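Local coordinates for protein NADH:ubiquinone oxidoreductase, Na translocating, F subunit (Porphyromonas gingivalis, PDB 2R6H) that binds flavin-adenine dinucleotide and probably pairs an FAD-binding beta domain with an NAD-binding domain of Rossmann type, at residues E11-S16 and V28-E33; S43-K48 and V141-P146. One frame throughout, in Å; residues are numbered along the deposited sequence.

Both contacts lie in one antiparallel sheet of the FAD-binding part of the chain, their centres about 12 Å apart. Contact 1 closes the hairpin of strands 9-19 and 24-30; contact 2 joins strand 44-49 to strand 140-147, which in turn borders strand 9-19. Cys12 N lies 2.7 Å from Val141 O, a probable hydrogen bond that links the backbones. Their buried side chains meet at two points, Val29 CG1 with Val141 CG2 and Leu31 CD1 with Met143 CE, each at 3.8 Å. They differ in their relation to the ligand: in contact 2 Tyr44 CD2 touches the flavin methyl C7M of FAD at 3.5 Å, whereas the Val29 side chain of contact 1 remains about 12 Å from FAD.

Contact 1 of 2, residues E11-S16 and V28-E33; sequences ECEVLS and VVKLPE
Glu13 and Lys30 face each other as an antiparallel hydrogen-bonded pair: Lys30 N reaches Glu13 O at 2.7 Å, and Glu13 N returns the bond to Lys30 O at 3.1 Å. Beyond the non-hydrogen-bonded pair Val14 and Val29, the register slips by one residue. There Val28 O accepts two bonds, from Leu15 N at 2.7 Å and from Ser16 N at 3.3 Å. This is a classic beta bulge, and the helix-like backbone of Leu15 (phi -81°, psi -52°) agrees with it. Val28 N closes the pattern by donating to Ser16 O.

The compact part lies on the face of Val14 and Val29, continued by Cys12 and Leu31. Cys12 CB sits 3.9 Å from Val29 CB, and Cys12 SG, set anti to the carbonyl carbon (chi1 -50°), meets Leu31 CD1 at 3.6 Å. The other face is looser and partly exposed. Glu13 and Lys30 run alongside one another and point the same way, yet Glu13 OE2 and Lys30 NZ stay 4.1 Å apart, beyond a salt bridge, so their attraction is probably modest. Leu15 slants across this face, with CD1 against the aliphatic CB of Lys30 at 3.9 Å. At the far end the Pro32 ring rests against the backbone carbonyl of Glu11.

The hairpin lies inside the antiparallel sheet: Cys12 makes a backbone hydrogen bond with Val141 of strand 140-147 on one flank, while on the other Val29 bonds to Ile101 of strand 100-106.

Contact 2 of 2, residues S43-K48 and V141-P146; sequences SYAQIK and VMMSGP. With FAD (flavin-adenine dinucleotide), chain H.
The antiparallel sheet of the FAD-binding domain includes this pairing of strands 44-48 and 141-146, whose short axes run at 158° and approach to 4.6 Å. Gln46 and Ser144 form a hydrogen-bonded pair: Gln46 N donates to Ser144 O at 2.8 Å and Ser144 N to Gln46 O at 2.9 Å. Lys48 N adds a bond to Met142 O at 3.0 Å.

On the buried face, Ile47 CD1 lies over selenomethionine Met143, 3.7 Å from its CG, and Ile47 CG2 meets Val141 CG1 at 4.0 Å. Carbon CG of Met143 stands anti to the backbone N (chi1 -165°), which leaves it in contact with both Ile47 CD1 and Ala45 CB. The face of Gln46 and Ser144 is more polar: Ser144 OG lies against Gln46 CB, but its hydrogen bond is made with Tyr147 OH. Before Pro146 the peptide bond is cis, and the proline CB packs on Ser43 CB.

Tyr44 turns away from the partner strand toward the ligand. The flavin methyl C7M sits 3.4 Å above one ring face, displaced toward the rim, while Gln46 NE2 lies in plane at the ring edge. The chemistry thus divides: backbone bonds and apolar side chains join the strands, while an aromatic face offers FAD a nonpolar surface for its methyl group.

Contact 1 of 2, residues E11-S16 and V28-E33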
ATOM      1  N   GLU A  11      19.403   0.547  13.116  1.00 69.86           N
ATOM      2  CA  GLU A  11      18.988   1.933  13.097  1.00 69.94           C
ATOM      3  C   GLU A  11      19.254   2.470  11.699  1.00 69.55           C
ATOM      4  O   GLU A  11      20.345   2.327  11.158  1.00 70.83           O
ATOM      5  CB  GLU A  11      19.658   2.763  14.196  1.00 71.50           C
ATOM      6  CG  GLU A  11      20.675   3.791  13.732  1.00 76.94           C
ATOM      7  CD  GLU A  11      22.098   3.443  14.160  1.00 84.77           C
ATOM      8  OE1 GLU A  11      22.739   4.311  14.799  1.00 87.58           O
ATOM      9  OE2 GLU A  11      22.569   2.310  13.869  1.00 88.57           O
ATOM     10  N   CYS A  12      18.229   3.058  11.101  1.00 58.32           N
ATOM     11  CA  CYS A  12      18.306   3.444   9.706  1.00 57.11           C
ATOM     12  C   CYS A  12      18.208   4.946   9.531  1.00 56.47           C
ATOM     13  O   CYS A  12      17.564   5.637  10.320  1.00 55.77           O
ATOM     14  CB  CYS A  12      17.186   2.766   8.926  1.00 55.95           C
ATOM     15  SG  CYS A  12      17.064   0.996   9.208  1.00 57.91           S
ATOM     16  N   GLU A  13      18.860   5.438   8.486  1.00 52.98           N
ATOM     17  CA  GLU A  13      18.716   6.822   8.081  1.00 53.14           C
ATOM     18  C   GLU A  13      17.594   6.983   7.050  1.00 51.36           C
ATOM     19  O   GLU A  13      17.491   6.219   6.084  1.00 51.34           O
ATOM     20  CB  GLU A  13      20.027   7.354   7.510  1.00 55.52           C
ATOM     21  CG  GLU A  13      20.028   8.862   7.320  1.00 59.43           C
ATOM     22  CD  GLU A  13      20.809   9.298   6.098  1.00 66.90           C
ATOM     23  OE1 GLU A  13      20.341  10.215   5.381  1.00 69.40           O
ATOM     24  OE2 GLU A  13      21.888   8.715   5.852  1.00 70.29           O
ATOM     25  N   VAL A  14      16.752   7.988   7.265  1.00 33.35           N
ATOM     26  CA  VAL A  14      15.688   8.310   6.322  1.00 31.94           C
ATOM     27  C   VAL A  14      16.237   9.027   5.094  1.00 33.79           C
ATOM     28  O   VAL A  14      16.775  10.130   5.196  1.00 34.73           O
ATOM     29  CB  VAL A  14      14.602   9.186   6.973  1.00 30.97           C
ATOM     30  CG1 VAL A  14      13.439   9.391   6.015  1.00 30.30           C
ATOM     31  CG2 VAL A  14      14.125   8.559   8.276  1.00 29.29           C
ATOM     32  N   LEU A  15      16.099   8.394   3.934  1.00 42.21           N
ATOM     33  CA  LEU A  15      16.498   9.009   2.673  1.00 43.70           C
ATOM     34  C   LEU A  15      15.427   9.968   2.163  1.00 43.90           C
ATOM     35  O   LEU A  15      15.712  11.126   1.859  1.00 45.74           O
ATOM     36  CB  LEU A  15      16.786   7.935   1.621  1.00 43.68           C
ATOM     37  CG  LEU A  15      17.948   6.986   1.923  1.00 43.94           C
ATOM     38  CD1 LEU A  15      18.138   5.992   0.788  1.00 44.17           C
ATOM     39  CD2 LEU A  15      19.229   7.766   2.178  1.00 45.92           C
ATOM     40  N   SER A  16      14.196   9.478   2.072  1.00 54.01           N
ATOM     41  CA  SER A  16      13.128  10.209   1.400  1.00 53.53           C
ATOM     42  C   SER A  16      11.785   9.975   2.084  1.00 51.97           C
ATOM     43  O   SER A  16      11.348   8.836   2.243  1.00 50.88           O
ATOM     44  CB  SER A  16      13.045   9.804  -0.073  1.00 54.15           C
ATOM     45  OG  SER A  16      12.147  10.638  -0.782  1.00 55.15           O
ATOM     46  N   VAL A  28      11.307   6.091   2.743  1.00 35.78           N
ATOM     47  CA  VAL A  28      12.457   5.338   2.267  1.00 37.32           C
ATOM     48  C   VAL A  28      13.647   5.436   3.236  1.00 38.89           C
ATOM     49  O   VAL A  28      14.205   6.521   3.454  1.00 41.07           O
ATOM     50  CB  VAL A  28      12.883   5.843   0.870  1.00 38.92           C
ATOM     51  CG1 VAL A  28      14.087   5.079   0.366  1.00 40.34           C
ATOM     52  CG2 VAL A  28      11.718   5.736  -0.113  1.00 38.60           C
ATOM     53  N   VAL A  29      14.038   4.304   3.812  1.00 32.25           N
ATOM     54  CA  VAL A  29      15.103   4.289   4.812  1.00 33.39           C
ATOM     55  C   VAL A  29      16.294   3.446   4.357  1.00 35.04           C
ATOM     56  O   VAL A  29      16.126   2.512   3.570  1.00 34.94           O
ATOM     57  CB  VAL A  29      14.583   3.777   6.185  1.00 32.56           C
ATOM     58  CG1 VAL A  29      13.523   4.735   6.759  1.00 30.71           C
ATOM     59  CG2 VAL A  29      14.031   2.357   6.053  1.00 31.41           C
ATOM     60  N   LYS A  30      17.490   3.774   4.847  1.00 41.75           N
ATOM     61  CA  LYS A  30      18.698   3.040   4.462  1.00 44.61           C
ATOM     62  C   LYS A  30      19.365   2.365   5.659  1.00 45.01           C
ATOM     63  O   LYS A  30      19.480   2.964   6.731  1.00 45.76           O
ATOM     64  CB  LYS A  30      19.697   3.978   3.763  1.00 46.55           C
ATOM     65  CG  LYS A  30      20.923   3.288   3.169  1.00 50.13           C
ATOM     66  CD  LYS A  30      21.978   4.301   2.717  1.00 51.64           C
ATOM     67  CE  LYS A  30      22.526   5.082   3.915  1.00 55.05           C
ATOM     68  NZ  LYS A  30      23.769   5.858   3.614  1.00 58.60           N
ATOM     69  N   LEU A  31      19.812   1.124   5.483  1.00 40.93           N
ATOM     70  CA  LEU A  31      20.490   0.413   6.569  1.00 41.97           C
ATOM     71  C   LEU A  31      21.931   0.871   6.679  1.00 44.90           C
ATOM     72  O   LEU A  31      22.455   1.469   5.735  1.00 46.86           O
ATOM     73  CB  LEU A  31      20.389  -1.107   6.398  1.00 41.48           C
ATOM     74  CG  LEU A  31      19.128  -1.718   7.034  1.00 40.00           C
ATOM     75  CD1 LEU A  31      17.880  -1.114   6.426  1.00 39.91           C
ATOM     76  CD2 LEU A  31      19.087  -3.225   6.910  1.00 40.77           C
ATOM     77  N   PRO A  32      22.566   0.632   7.843  1.00 53.68           N
ATOM     78  CA  PRO A  32      23.986   0.971   8.042  1.00 56.09           C
ATOM     79  C   PRO A  32      24.824   0.379   6.912  1.00 58.69           C
ATOM     80  O   PRO A  32      24.424  -0.659   6.380  1.00 58.26           O
ATOM     81  CB  PRO A  32      24.334   0.265   9.356  1.00 56.05           C
ATOM     82  CG  PRO A  32      23.047   0.182  10.097  1.00 54.11           C
ATOM     83  CD  PRO A  32      21.958   0.043   9.052  1.00 52.94           C
ATOM     84  N   GLU A  33      25.944   0.999   6.543  1.00 86.83           N
ATOM     85  CA  GLU A  33      26.750   0.474   5.434  1.00 89.68           C
ATOM     86  C   GLU A  33      27.035  -1.020   5.545  1.00 90.11           C
ATOM     87  O   GLU A  33      27.280  -1.543   6.633  1.00 89.44           O
ATOM     88  CB  GLU A  33      28.057   1.251   5.247  1.00 92.29           C
ATOM     89  CG  GLU A  33      28.083   2.091   3.964  1.00 96.33           C
ATOM     90  CD  GLU A  33      29.426   2.764   3.716  1.00104.06           C
ATOM     91  OE1 GLU A  33      30.174   2.300   2.825  1.00107.05           O
ATOM     92  OE2 GLU A  33      29.732   3.757   4.413  1.00105.51           O
TER

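Contact 2 of 2, residues S43-K48 and V141-P146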
ATOM      1  N   SER A  43       6.732  -9.688   2.948  1.00 44.78           N
ATOM      2  CA  SER A  43       7.005  -9.651   4.385  1.00 44.56           C
ATOM      3  C   SER A  43       6.986  -8.210   4.866  1.00 43.26           C
ATOM      4  O   SER A  43       7.046  -7.274   4.057  1.00 42.06           O
ATOM      5  CB  SER A  43       8.354 -10.290   4.721  1.00 46.14           C
ATOM      6  OG  SER A  43       8.227 -11.673   5.023  1.00 47.34           O
ATOM      7  N   TYR A  44       6.900  -8.023   6.178  1.00 40.38           N
ATOM      8  CA  TYR A  44       6.848  -6.670   6.716  1.00 38.52           C
ATOM      9  C   TYR A  44       7.910  -6.442   7.757  1.00 38.98           C
ATOM     10  O   TYR A  44       8.500  -7.386   8.273  1.00 41.40           O
ATOM     11  CB  TYR A  44       5.479  -6.364   7.321  1.00 38.45           C
ATOM     12  CG  TYR A  44       5.106  -7.227   8.507  1.00 38.91           C
ATOM     13  CD1 TYR A  44       5.334  -6.800   9.810  1.00 40.92           C
ATOM     14  CD2 TYR A  44       4.510  -8.458   8.323  1.00 40.48           C
ATOM     15  CE1 TYR A  44       4.983  -7.585  10.900  1.00 42.88           C
ATOM     16  CE2 TYR A  44       4.152  -9.250   9.405  1.00 43.04           C
ATOM     17  CZ  TYR A  44       4.391  -8.813  10.691  1.00 42.71           C
ATOM     18  OH  TYR A  44       4.034  -9.618  11.751  1.00 41.89           O
ATOM     19  N   ALA A  45       8.148  -5.172   8.057  1.00 26.82           N
ATOM     20  CA  ALA A  45       9.109  -4.787   9.080  1.00 27.00           C
ATOM     21  C   ALA A  45       8.399  -4.038  10.204  1.00 27.00           C
ATOM     22  O   ALA A  45       7.189  -3.816  10.143  1.00 26.49           O
ATOM     23  CB  ALA A  45      10.207  -3.932   8.476  1.00 26.36           C
ATOM     24  N   GLN A  46       9.141  -3.643  11.229  1.00 42.94           N
ATOM     25  CA  GLN A  46       8.527  -2.933  12.334  1.00 44.37           C
ATOM     26  C   GLN A  46       9.318  -1.720  12.745  1.00 45.15           C
ATOM     27  O   GLN A  46      10.531  -1.810  12.939  1.00 47.05           O
ATOM     28  CB  GLN A  46       8.403  -3.851  13.524  1.00 45.81           C
ATOM     29  CG  GLN A  46       7.756  -5.129  13.188  1.00 48.20           C
ATOM     30  CD  GLN A  46       7.219  -5.787  14.409  1.00 52.25           C
ATOM     31  OE1 GLN A  46       7.950  -6.002  15.377  1.00 54.24           O
ATOM     32  NE2 GLN A  46       5.926  -6.101  14.394  1.00 55.60           N
ATOM     33  N   ILE A  47       8.623  -0.597  12.900  1.00 40.05           N
ATOM     34  CA  ILE A  47       9.254   0.634  13.342  1.00 41.04           C
ATOM     35  C   ILE A  47       9.051   0.823  14.829  1.00 42.13           C
ATOM     36  O   ILE A  47       7.974   0.549  15.350  1.00 42.14           O
ATOM     37  CB  ILE A  47       8.661   1.874  12.650  1.00 40.51           C
ATOM     38  CG1 ILE A  47       8.494   1.636  11.154  1.00 41.38           C
ATOM     39  CG2 ILE A  47       9.549   3.089  12.896  1.00 41.61           C
ATOM     40  CD1 ILE A  47       9.778   1.295  10.457  1.00 42.65           C
ATOM     41  N   LYS A  48      10.095   1.284  15.512  1.00 50.67           N
ATOM     42  CA  LYS A  48       9.933   1.745  16.878  1.00 51.72           C
ATOM     43  C   LYS A  48       9.441   3.172  16.816  1.00 49.69           C
ATOM     44  O   LYS A  48      10.080   4.037  16.226  1.00 48.91           O
ATOM     45  CB  LYS A  48      11.234   1.650  17.685  1.00 54.25           C
ATOM     46  CG  LYS A  48      11.384   0.332  18.447  1.00 59.01           C
ATOM     47  CD  LYS A  48      12.422   0.399  19.572  1.00 64.38           C
ATOM     48  CE  LYS A  48      12.687  -0.996  20.161  1.00 65.50           C
ATOM     49  NZ  LYS A  48      13.720  -0.980  21.246  1.00 70.09           N
ATOM     50  N   VAL A 141      15.604   6.022  12.453  1.00 43.80           N
ATOM     51  CA  VAL A 141      14.528   5.170  12.950  1.00 43.98           C
ATOM     52  C   VAL A 141      15.074   3.813  13.322  1.00 45.55           C
ATOM     53  O   VAL A 141      16.012   3.327  12.682  1.00 45.76           O
ATOM     54  CB  VAL A 141      13.459   4.947  11.885  1.00 42.81           C
ATOM     55  CG1 VAL A 141      12.316   5.898  12.092  1.00 42.80           C
ATOM     56  CG2 VAL A 141      14.071   5.093  10.496  1.00 42.60           C
HETATM   57  N   MSE A 142      14.480   3.200  14.340  1.00 67.57           N
HETATM   58  CA  MSE A 142      14.803   1.822  14.691  1.00 69.68           C
HETATM   59  C   MSE A 142      13.865   0.901  13.952  1.00 68.95           C
HETATM   60  O   MSE A 142      12.654   1.094  13.980  1.00 67.35           O
HETATM   61  CB  MSE A 142      14.647   1.598  16.186  1.00 72.55           C
HETATM   62  CG  MSE A 142      15.530   2.487  17.030  1.00 77.45           C
HETATM   63 SE   MSE A 142      17.441   2.110  16.818  1.00 91.23          SE
HETATM   64  CE  MSE A 142      18.130   3.931  17.124  1.00 84.23           C
HETATM   65  N   MSE A 143      14.417  -0.105  13.292  1.00 73.71           N
HETATM   66  CA  MSE A 143      13.604  -0.957  12.450  1.00 74.77           C
HETATM   67  C   MSE A 143      14.022  -2.407  12.535  1.00 72.73           C
HETATM   68  O   MSE A 143      15.199  -2.725  12.491  1.00 73.50           O
HETATM   69  CB  MSE A 143      13.686  -0.486  11.008  1.00 72.81           C
HETATM   70  CG  MSE A 143      12.613  -1.080  10.147  1.00 76.78           C
HETATM   71 SE   MSE A 143      12.647  -0.428   8.316  1.00 83.05          SE
HETATM   72  CE  MSE A 143      14.284  -1.320   7.721  1.00 82.28           C
ATOM     73  N   SER A 144      13.050  -3.293  12.658  1.00 43.68           N
ATOM     74  CA  SER A 144      13.345  -4.722  12.698  1.00 43.11           C
ATOM     75  C   SER A 144      12.590  -5.469  11.612  1.00 41.35           C
ATOM     76  O   SER A 144      11.553  -5.014  11.137  1.00 40.20           O
ATOM     77  CB  SER A 144      13.009  -5.316  14.074  1.00 44.18           C
ATOM     78  OG  SER A 144      11.715  -4.938  14.519  1.00 42.78           O
ATOM     79  N   GLY A 145      13.115  -6.622  11.223  1.00 38.39           N
ATOM     80  CA  GLY A 145      12.459  -7.459  10.237  1.00 37.10           C
ATOM     81  C   GLY A 145      13.387  -8.568   9.784  1.00 37.86           C
ATOM     82  O   GLY A 145      14.518  -8.642  10.271  1.00 39.31           O
ATOM     83  N   PRO A 146      12.916  -9.428   8.853  1.00 40.80           N
ATOM     84  CA  PRO A 146      11.575  -9.357   8.257  1.00 39.03           C
ATOM     85  C   PRO A 146      10.578 -10.153   9.089  1.00 39.17           C
ATOM     86  O   PRO A 146      10.993 -10.985   9.887  1.00 40.29           O
ATOM     87  CB  PRO A 146      11.760 -10.076   6.915  1.00 38.95           C
ATOM     88  CG  PRO A 146      13.161 -10.619   6.920  1.00 40.59           C
ATOM     89  CD  PRO A 146      13.661 -10.569   8.310  1.00 41.75           C
TER
HETATM   90  PA  FAD H   1      -3.294   3.895  15.537  1.00 65.31           P
HETATM   91  O1A FAD H   1      -3.057   2.392  15.635  1.00 65.82           O
HETATM   92  O2A FAD H   1      -2.907   4.678  16.796  1.00 63.78           O
HETATM   93  O5B FAD H   1      -4.843   4.206  15.159  1.00 69.93           O
HETATM   94  C5B FAD H   1      -5.378   3.794  13.910  1.00 73.91           C
HETATM   95  C4B FAD H   1      -6.647   4.576  13.593  1.00 77.06           C
HETATM   96  O4B FAD H   1      -7.613   4.353  14.603  1.00 79.15           O
HETATM   97  C3B FAD H   1      -6.396   6.075  13.533  1.00 77.72           C
HETATM   98  O3B FAD H   1      -6.969   6.577  12.351  1.00 79.49           O
HETATM   99  C2B FAD H   1      -7.119   6.658  14.728  1.00 78.41           C
HETATM  100  O2B FAD H   1      -7.720   7.887  14.385  1.00 76.11           O
HETATM  101  C1B FAD H   1      -8.167   5.590  15.029  1.00 82.28           C
HETATM  102  N9A FAD H   1      -8.612   5.548  16.451  1.00 84.71           N
HETATM  103  C8A FAD H   1      -7.837   5.515  17.591  1.00 84.99           C
HETATM  104  N7A FAD H   1      -8.657   5.473  18.674  1.00 85.46           N
HETATM  105  C5A FAD H   1      -9.949   5.476  18.245  1.00 85.27           C
HETATM  106  C6A FAD H   1     -11.183   5.444  18.912  1.00 83.85           C
HETATM  107  N6A FAD H   1     -11.238   5.490  20.243  1.00 83.81           N
HETATM  108  N1A FAD H   1     -12.364   5.456  18.181  1.00 84.26           N
HETATM  109  C2A FAD H   1     -12.329   5.498  16.795  1.00 84.83           C
HETATM  110  N3A FAD H   1     -11.108   5.529  16.137  1.00 85.05           N
HETATM  111  C4A FAD H   1      -9.936   5.521  16.848  1.00 85.45           C
HETATM  112  N1  FAD H   1       0.021   0.269   7.028  1.00 32.54           N
HETATM  113  C2  FAD H   1       0.586   0.999   6.015  1.00 32.10           C
HETATM  114  O2  FAD H   1       0.258   2.172   5.898  1.00 32.25           O
HETATM  115  N3  FAD H   1       1.500   0.407   5.157  1.00 30.99           N
HETATM  116  C4  FAD H   1       1.867  -0.928   5.305  1.00 31.77           C
HETATM  117  O4  FAD H   1       2.682  -1.508   4.568  1.00 31.42           O
HETATM  118  C4X FAD H   1       1.290  -1.652   6.334  1.00 31.92           C
HETATM  119  N5  FAD H   1       1.647  -2.974   6.490  1.00 32.45           N
HETATM  120  C5X FAD H   1       1.062  -3.699   7.509  1.00 31.73           C
HETATM  121  C6  FAD H   1       1.417  -5.037   7.652  1.00 32.49           C
HETATM  122  C7  FAD H   1       0.862  -5.806   8.668  1.00 32.48           C
HETATM  123  C7M FAD H   1       1.279  -7.247   8.790  1.00 32.12           C
HETATM  124  C8  FAD H   1      -0.059  -5.220   9.539  1.00 31.52           C
HETATM  125  C8M FAD H   1      -0.677  -6.024  10.636  1.00 31.63           C
HETATM  126  C9  FAD H   1      -0.412  -3.884   9.387  1.00 31.33           C
HETATM  127  C9A FAD H   1       0.143  -3.112   8.376  1.00 31.03           C
HETATM  128  N10 FAD H   1      -0.207  -1.781   8.215  1.00 31.60           N
HETATM  129  C10 FAD H   1       0.364  -1.056   7.194  1.00 31.72           C
HETATM  130  C1' FAD H   1      -1.026  -1.031   9.222  1.00 33.86           C
HETATM  131  C2' FAD H   1      -0.077  -0.336  10.185  1.00 37.56           C
HETATM  132  O2' FAD H   1       0.681  -1.311  10.858  1.00 38.71           O
HETATM  133  C3' FAD H   1      -0.811   0.514  11.215  1.00 41.60           C
HETATM  134  O3' FAD H   1      -1.941  -0.159  11.721  1.00 42.85           O
HETATM  135  C4' FAD H   1      -1.194   1.845  10.597  1.00 44.24           C
HETATM  136  O4' FAD H   1       0.004   2.544  10.386  1.00 48.87           O
HETATM  137  C5' FAD H   1      -2.062   2.664  11.535  1.00 46.07           C
HETATM  138  O5' FAD H   1      -1.510   2.584  12.828  1.00 49.50           O
HETATM  139  P   FAD H   1      -1.194   3.932  13.647  1.00 52.59           P
HETATM  140  O1P FAD H   1      -0.286   3.633  14.817  1.00 52.07           O
HETATM  141  O2P FAD H   1      -0.624   4.975  12.722  1.00 54.56           O
HETATM  142  O3P FAD H   1      -2.619   4.421  14.166  1.00 58.04           O